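Local coordinates for protein small ribosomal subunit biogenesis GTPase RsgA (Thermotoga maritima, PDB 1U0L) that probably assists late maturation of the 30S ribosomal subunit as a circularly permuted GTPase that hydrolyses GTP slowly and carries a zinc ion, at residues A[94-99]-A[122-127]. Numbering follows the deposited sequence.
With GDP (guanosine-5'-diphosphate), chain E.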
ATOM      1  N   VAL A  94     -13.431   7.867  10.461  1.00 21.27           N
ATOM      2  CA  VAL A  94     -14.521   7.318  11.284  1.00 24.62           C
ATOM      3  C   VAL A  94     -15.839   7.991  10.943  1.00 26.11           C
ATOM      4  O   VAL A  94     -16.886   7.338  10.859  1.00 25.11           O
ATOM      5  CB  VAL A  94     -14.305   7.474  12.834  1.00 23.46           C
ATOM      6  CG1 VAL A  94     -12.887   7.116  13.200  1.00 26.20           C
ATOM      7  CG2 VAL A  94     -14.671   8.871  13.297  1.00 22.90           C
ATOM      8  N   LYS A  95     -15.764   9.301  10.737  1.00 48.85           N
ATOM      9  CA  LYS A  95     -16.921  10.127  10.423  1.00 52.05           C
ATOM     10  C   LYS A  95     -16.922  10.303   8.916  1.00 52.69           C
ATOM     11  O   LYS A  95     -16.434   9.445   8.204  1.00 53.64           O
ATOM     12  CB  LYS A  95     -16.766  11.479  11.131  1.00 47.69           C
ATOM     13  CG  LYS A  95     -18.020  12.292  11.404  1.00 45.92           C
ATOM     14  CD  LYS A  95     -17.580  13.619  12.033  1.00 50.71           C
ATOM     15  CE  LYS A  95     -18.708  14.604  12.264  1.00 54.94           C
ATOM     16  NZ  LYS A  95     -19.661  14.172  13.327  1.00 59.21           N
ATOM     17  N   MET A  96     -17.448  11.424   8.440  1.00 85.74           N
ATOM     18  CA  MET A  96     -17.529  11.694   7.013  1.00 86.89           C
ATOM     19  C   MET A  96     -17.394  10.452   6.134  1.00 86.30           C
ATOM     20  O   MET A  96     -18.327   9.657   6.083  1.00 90.35           O
ATOM     21  CB  MET A  96     -16.528  12.774   6.621  1.00 58.52           C
ATOM     22  CG  MET A  96     -17.022  14.172   6.935  1.00 63.74           C
ATOM     23  SD  MET A  96     -18.736  14.422   6.419  1.00 67.50           S
ATOM     24  CE  MET A  96     -19.550  14.420   8.052  1.00 67.88           C
ATOM     25  N   PRO A  97     -16.256  10.244   5.442  1.00 49.45           N
ATOM     26  CA  PRO A  97     -16.443   8.951   4.654  1.00 47.36           C
ATOM     27  C   PRO A  97     -16.872   7.652   5.350  1.00 46.49           C
ATOM     28  O   PRO A  97     -17.326   6.732   4.679  1.00 52.19           O
ATOM     29  CB  PRO A  97     -15.088   8.824   3.978  1.00 17.41           C
ATOM     30  CG  PRO A  97     -14.762  10.271   3.682  1.00 20.01           C
ATOM     31  CD  PRO A  97     -15.177  11.011   4.962  1.00 17.82           C
ATOM     32  N   GLU A  98     -16.750   7.563   6.671  1.00 23.66           N
ATOM     33  CA  GLU A  98     -17.155   6.352   7.405  1.00 21.17           C
ATOM     34  C   GLU A  98     -16.515   5.076   6.877  1.00 18.17           C
ATOM     35  O   GLU A  98     -17.000   4.487   5.913  1.00 15.66           O
ATOM     36  CB  GLU A  98     -18.661   6.177   7.361  1.00 43.06           C
ATOM     37  CG  GLU A  98     -19.381   6.677   8.582  1.00 52.30           C
ATOM     38  CD  GLU A  98     -20.425   5.688   9.059  1.00 58.99           C
ATOM     39  OE1 GLU A  98     -21.341   6.091   9.803  1.00 62.51           O
ATOM     40  OE2 GLU A  98     -20.325   4.495   8.697  1.00 64.26           O
ATOM     41  N   THR A  99     -15.437   4.637   7.523  1.00 23.25           N
ATOM     42  CA  THR A  99     -14.726   3.444   7.084  1.00 21.56           C
ATOM     43  C   THR A  99     -15.028   2.271   7.979  1.00 19.92           C
ATOM     44  O   THR A  99     -14.788   2.330   9.172  1.00 20.61           O
ATOM     45  CB  THR A  99     -13.210   3.668   7.100  1.00 29.79           C
ATOM     46  OG1 THR A  99     -12.892   4.896   6.430  1.00 29.74           O
ATOM     47  CG2 THR A  99     -12.511   2.516   6.411  1.00 29.51           C
ATOM     48  N   ILE A 122      -5.616   7.667  10.814  1.00 22.95           N
ATOM     49  CA  ILE A 122      -6.981   8.122  11.106  1.00 20.17           C
ATOM     50  C   ILE A 122      -6.984   9.618  10.789  1.00 22.00           C
ATOM     51  O   ILE A 122      -6.463  10.424  11.567  1.00 22.13           O
ATOM     52  CB  ILE A 122      -7.340   7.997  12.602  1.00 22.16           C
ATOM     53  CG1 ILE A 122      -6.998   6.602  13.135  1.00 18.76           C
ATOM     54  CG2 ILE A 122      -8.831   8.348  12.796  1.00 17.80           C
ATOM     55  CD1 ILE A 122      -8.059   5.601  12.885  1.00 24.54           C
ATOM     56  N   ASN A 123      -7.579   9.999   9.669  1.00 29.06           N
ATOM     57  CA  ASN A 123      -7.597  11.407   9.266  1.00 28.65           C
ATOM     58  C   ASN A 123      -8.854  12.223   9.660  1.00 29.56           C
ATOM     59  O   ASN A 123      -9.825  11.687  10.196  1.00 27.40           O
ATOM     60  CB  ASN A 123      -7.396  11.477   7.751  1.00 20.58           C
ATOM     61  CG  ASN A 123      -7.148  12.890   7.258  1.00 21.92           C
ATOM     62  OD1 ASN A 123      -7.607  13.264   6.167  1.00 20.97           O
ATOM     63  ND2 ASN A 123      -6.414  13.681   8.052  1.00 17.89           N
ATOM     64  N   LYS A 124      -8.818  13.527   9.389  1.00 29.20           N
ATOM     65  CA  LYS A 124      -9.947  14.412   9.678  1.00 29.49           C
ATOM     66  C   LYS A 124     -10.255  14.533  11.168  1.00 31.76           C
ATOM     67  O   LYS A 124     -11.413  14.693  11.553  1.00 30.45           O
ATOM     68  CB  LYS A 124     -11.217  13.919   8.967  1.00 18.35           C
ATOM     69  CG  LYS A 124     -11.158  13.853   7.445  1.00 16.63           C
ATOM     70  CD  LYS A 124     -12.549  14.101   6.857  1.00 15.80           C
ATOM     71  CE  LYS A 124     -12.795  13.398   5.521  1.00 13.89           C
ATOM     72  NZ  LYS A 124     -12.100  14.049   4.409  1.00 12.54           N
ATOM     73  N   MET A 125      -9.226  14.456  12.003  1.00 37.25           N
ATOM     74  CA  MET A 125      -9.429  14.538  13.441  1.00 35.69           C
ATOM     75  C   MET A 125     -10.079  15.852  13.846  1.00 37.59           C
ATOM     76  O   MET A 125     -10.839  15.909  14.817  1.00 38.43           O
ATOM     77  CB  MET A 125      -8.099  14.383  14.170  1.00 18.84           C
ATOM     78  CG  MET A 125      -7.436  13.016  14.014  1.00 15.21           C
ATOM     79  SD  MET A 125      -8.194  11.673  14.950  1.00 10.42           S
ATOM     80  CE  MET A 125      -7.991  12.303  16.590  1.00  1.90           C
ATOM     81  N   ASP A 126      -9.790  16.906  13.093  1.00 34.74           N
ATOM     82  CA  ASP A 126     -10.329  18.225  13.403  1.00 36.70           C
ATOM     83  C   ASP A 126     -11.844  18.270  13.372  1.00 38.36           C
ATOM     84  O   ASP A 126     -12.456  19.192  13.907  1.00 38.79           O
ATOM     85  CB  ASP A 126      -9.788  19.264  12.424  1.00 26.75           C
ATOM     86  CG  ASP A 126     -10.157  18.950  10.992  1.00 29.29           C
ATOM     87  OD1 ASP A 126      -9.524  18.046  10.408  1.00 31.47           O
ATOM     88  OD2 ASP A 126     -11.087  19.588  10.455  1.00 28.10           O
ATOM     89  N   LEU A 127     -12.447  17.266  12.753  1.00 44.81           N
ATOM     90  CA  LEU A 127     -13.897  17.207  12.611  1.00 45.87           C
ATOM     91  C   LEU A 127     -14.610  16.416  13.700  1.00 47.16           C
ATOM     92  O   LEU A 127     -15.817  16.557  13.886  1.00 49.28           O
ATOM     93  CB  LEU A 127     -14.230  16.572  11.265  1.00 32.88           C
ATOM     94  CG  LEU A 127     -15.030  17.296  10.188  1.00 33.96           C
ATOM     95  CD1 LEU A 127     -14.349  18.600   9.795  1.00 33.77           C
ATOM     96  CD2 LEU A 127     -15.151  16.361   8.987  1.00 35.48           C
TER
HETATM   97  PB  GDP E 299      -9.337  11.571  -1.352  1.00 27.89           P
HETATM   98  O1B GDP E 299      -9.077  10.572  -0.267  1.00 28.31           O
HETATM   99  O2B GDP E 299     -10.336  11.089  -2.392  1.00 31.29           O
HETATM  100  O3B GDP E 299      -8.049  12.075  -2.039  1.00 29.58           O
HETATM  101  O3A GDP E 299     -10.037  12.892  -0.610  1.00 26.58           O
HETATM  102  PA  GDP E 299      -9.649  14.411  -0.698  1.00 30.77           P
HETATM  103  O1A GDP E 299      -9.976  14.982  -2.041  1.00 27.96           O
HETATM  104  O2A GDP E 299      -8.205  14.612  -0.257  1.00 27.51           O
HETATM  105  O5' GDP E 299     -10.577  15.094   0.443  1.00 31.03           O
HETATM  106  C5' GDP E 299     -11.999  15.065   0.296  1.00 31.21           C
HETATM  107  C4' GDP E 299     -12.615  16.272   0.934  1.00 30.14           C
HETATM  108  O4' GDP E 299     -12.335  16.186   2.351  1.00 29.63           O
HETATM  109  C3' GDP E 299     -12.133  17.661   0.405  1.00 30.25           C
HETATM  110  O3' GDP E 299     -13.371  18.468   0.134  1.00 28.14           O
HETATM  111  C2' GDP E 299     -11.325  18.257   1.565  1.00 29.31           C
HETATM  112  O2' GDP E 299     -11.586  19.653   1.640  1.00 30.23           O
HETATM  113  C1' GDP E 299     -11.760  17.379   2.799  1.00 29.33           C
HETATM  114  N9  GDP E 299     -10.619  16.944   3.817  1.00 26.31           N
HETATM  115  C8  GDP E 299      -9.534  16.172   3.534  1.00 27.92           C
HETATM  116  N7  GDP E 299      -8.782  15.982   4.635  1.00 25.93           N
HETATM  117  C5  GDP E 299      -9.435  16.666   5.651  1.00 25.96           C
HETATM  118  C6  GDP E 299      -9.103  16.814   7.031  1.00 27.37           C
HETATM  119  O6  GDP E 299      -8.126  16.324   7.603  1.00 29.32           O
HETATM  120  N1  GDP E 299     -10.022  17.599   7.757  1.00 27.95           N
HETATM  121  C2  GDP E 299     -11.140  18.171   7.171  1.00 27.07           C
HETATM  122  N2  GDP E 299     -11.949  18.908   7.953  1.00 25.00           N
HETATM  123  N3  GDP E 299     -11.450  18.023   5.858  1.00 26.66           N
HETATM  124  C4  GDP E 299     -10.561  17.270   5.166  1.00 24.65           C
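Pro97 and Met96 meet Lys124 and Leu127 through carbon atoms, and no hydrogen bond joins 94-99 to 122-127. Pro97 CD meets Lys124 CE at 3.4 Å, on the side of the lysine chain away from the base, with Met96 CB at the same methylene. Met96 crosses Leu127 at about a right angle (Met96 CG to Leu127 CD2 3.5 Å), although the methionine is poorly ordered. Just beyond strand 87-92, Val94 CG1 lies 4.3 Å from Ile122 CG2, at the end of strand 117-122, both side chains also resting on Leu139. Lys95 CE lies 3.8 Å from Leu127 O, its NZ salt-bridged to Asp132 of helix 130-143.

The polar ends of Lys124 and Asp126 turn to GDP. Lys124 runs over one guanine face, CG 3.6 Å from GDP C6; the last turn (chi4 -75°) brings NZ back down toward the ribose, donating to GDP O4' (3.0 Å) and Gly179 O. Asp126 grips the guanine edge by two bonds, GDP N1 to OD1 (2.7 Å, 178°) and GDP N2 to OD2 (2.7 Å, 164°); Ser153 OG also bonds OD1. An alanine replacing Lys124 is likely to leave that face less covered and the ribose less firmly held.

The paired bonds select guanine, as expected of the NKxD motif, while Met96 and Pro97 back the lysine opposite the base.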